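Local coordinates for tetratricopeptide TPR_2 repeat protein (Thermobaculum terrenum, PDB 5DJS) that is a tetratricopeptide-repeat protein of the GT-B clan, joining an array of helical repeats to a pair of parallel-sheet domains, with UDP bound in the model, at residues D280-D285 with E295-R300. The protein carries 1 engineered substitution. Numbering follows the deposited sequence.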
# COMPACT_ATOMS: atom_id res chain seq x y z
N ASP A 280 12.28 -0.40 16.05
CA ASP A 280 12.62 -1.51 16.93
C ASP A 280 11.97 -2.78 16.43
O ASP A 280 12.64 -3.80 16.32
CB ASP A 280 12.17 -1.24 18.38
CG ASP A 280 12.67 0.10 18.94
OD1 ASP A 280 13.91 0.32 18.96
OD2 ASP A 280 11.81 0.92 19.36
N TYR A 281 10.67 -2.69 16.13
CA TYR A 281 9.87 -3.86 15.73
C TYR A 281 9.13 -3.70 14.40
O TYR A 281 8.72 -2.60 14.04
CB TYR A 281 8.86 -4.18 16.84
CG TYR A 281 9.53 -4.55 18.13
CD1 TYR A 281 10.00 -5.84 18.34
CD2 TYR A 281 9.73 -3.60 19.13
CE1 TYR A 281 10.63 -6.19 19.52
CE2 TYR A 281 10.37 -3.93 20.31
CZ TYR A 281 10.81 -5.23 20.50
OH TYR A 281 11.44 -5.57 21.67
N LEU A 282 8.99 -4.81 13.69
CA LEU A 282 8.08 -4.92 12.57
C LEU A 282 7.11 -6.06 12.90
O LEU A 282 7.54 -7.19 13.12
CB LEU A 282 8.86 -5.22 11.29
CG LEU A 282 8.06 -5.26 9.98
CD1 LEU A 282 8.89 -4.80 8.79
CD2 LEU A 282 7.51 -6.65 9.70
N VAL A 283 5.81 -5.77 12.94
CA VAL A 283 4.76 -6.77 13.29
C VAL A 283 4.21 -7.51 12.05
O VAL A 283 3.42 -6.96 11.27
CB VAL A 283 3.58 -6.10 14.04
CG1 VAL A 283 2.50 -7.11 14.37
CG2 VAL A 283 4.07 -5.44 15.31
N GLY A 284 4.63 -8.77 11.89
CA GLY A 284 4.16 -9.65 10.80
C GLY A 284 3.41 -10.85 11.34
O GLY A 284 2.61 -10.73 12.28
N ASP A 285 3.66 -12.01 10.73
CA ASP A 285 3.13 -13.29 11.25
C ASP A 285 3.95 -14.48 10.74
O ASP A 285 4.89 -14.29 9.95
CB ASP A 285 1.62 -13.44 10.98
CG ASP A 285 1.29 -13.83 9.55
OD1 ASP A 285 1.79 -14.88 9.09
OD2 ASP A 285 0.46 -13.13 8.93
N GLU A 295 17.82 -11.52 9.09
CA GLU A 295 18.99 -10.76 8.62
C GLU A 295 18.63 -9.64 7.61
O GLU A 295 19.34 -8.63 7.53
CB GLU A 295 20.05 -11.71 8.03
CG GLU A 295 19.53 -12.69 6.97
CD GLU A 295 20.62 -13.26 6.08
OE1 GLU A 295 21.67 -13.66 6.62
OE2 GLU A 295 20.41 -13.31 4.85
N LEU A 296 17.53 -9.82 6.87
CA LEU A 296 17.04 -8.79 5.95
C LEU A 296 16.37 -7.57 6.61
O LEU A 296 16.02 -6.61 5.91
CB LEU A 296 16.07 -9.39 4.92
CG LEU A 296 16.57 -10.55 4.05
CD1 LEU A 296 15.45 -11.04 3.14
CD2 LEU A 296 17.78 -10.15 3.23
N TYR A 297 16.20 -7.60 7.94
CA TYR A 297 15.47 -6.55 8.65
C TYR A 297 16.27 -5.97 9.80
O TYR A 297 16.77 -6.71 10.65
CB TYR A 297 14.16 -7.14 9.20
CG TYR A 297 13.19 -7.56 8.13
CD1 TYR A 297 13.36 -8.76 7.42
CD2 TYR A 297 12.10 -6.75 7.79
CE1 TYR A 297 12.49 -9.14 6.41
CE2 TYR A 297 11.21 -7.13 6.79
CZ TYR A 297 11.40 -8.33 6.10
OH TYR A 297 10.53 -8.70 5.10
N THR A 298 16.38 -4.65 9.83
CA THR A 298 16.93 -3.94 11.00
C THR A 298 16.01 -4.10 12.21
O THR A 298 16.48 -4.25 13.33
CB THR A 298 17.09 -2.44 10.74
OG1 THR A 298 15.86 -1.92 10.23
CG2 THR A 298 18.24 -2.18 9.77
N GLU A 299 14.71 -4.07 11.96
CA GLU A 299 13.72 -4.28 13.01
C GLU A 299 13.76 -5.74 13.48
O GLU A 299 14.19 -6.63 12.73
CB GLU A 299 12.29 -3.99 12.50
CG GLU A 299 12.07 -2.68 11.76
CD GLU A 299 12.23 -2.78 10.24
OE1 GLU A 299 12.79 -3.77 9.73
OE2 GLU A 299 11.81 -1.85 9.55
N ARG A 300 13.31 -5.98 14.71
CA ARG A 300 13.04 -7.35 15.15
C ARG A 300 11.66 -7.75 14.66
O ARG A 300 10.68 -7.04 14.91
CB ARG A 300 13.09 -7.49 16.67
CG ARG A 300 14.46 -7.79 17.23
CD ARG A 300 14.34 -8.12 18.71
NE ARG A 300 15.40 -7.49 19.49
CZ ARG A 300 15.28 -7.00 20.72
NH1 ARG A 300 14.11 -7.01 21.37
NH2 ARG A 300 16.34 -6.46 21.32
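Two backbone hydrogen bonds set Arg300 beside Tyr281 as a parallel bridge: Arg300 N donates to Asp280 O (2.8 Å, 171° at the hydrogen) and Leu282 N to Arg300 O (3.1 Å). Arg300 thus gives and takes bonds on the two sides of Tyr281, the pattern that defines parallel pairing.

Because the bridged residues share a sheet face, the Tyr281 ring and the Arg300 chain run side by side in the same direction. Arg300 CB lies 3.9 Å from Tyr281 CD1, and NH1 comes 3.0 Å from Tyr281 OH, at an angle too poor for a hydrogen bond. Ring and guanidinium planes stand 80° apart, which rules out a parallel stack.

Leu282, whose CB points opposite to that of Tyr281, meets Glu299 across the pair, CB to CB at 3.8 Å. Its CG, anti to its own N (chi1 -175°), directs the branched end toward the Tyr297 ring, where CD1 lies 3.8 Å from CE2. Glu299 bends at chi2 and brings OE1 to the edge of that ring, in its plane; Thr273 and Thr274 hydrogen-bond its two carboxylate oxygens, positioning the head group. The CB of Asp280 points away from the 295-300 segment, its carboxylate held by Gln264 N and a salt bridge to Arg259.

Strand 281-285 also pairs with strand 263-266, while Met515 of helix 479-521 touches Tyr281. Leu282 also bonds through its backbone to Val302, so the bridge opens the pairing of strand 300-304, the last in a six-stranded parallel sheet of order 2-1-3-4-5-6, consistent with a Rossmann-like domain of the GT-B fold.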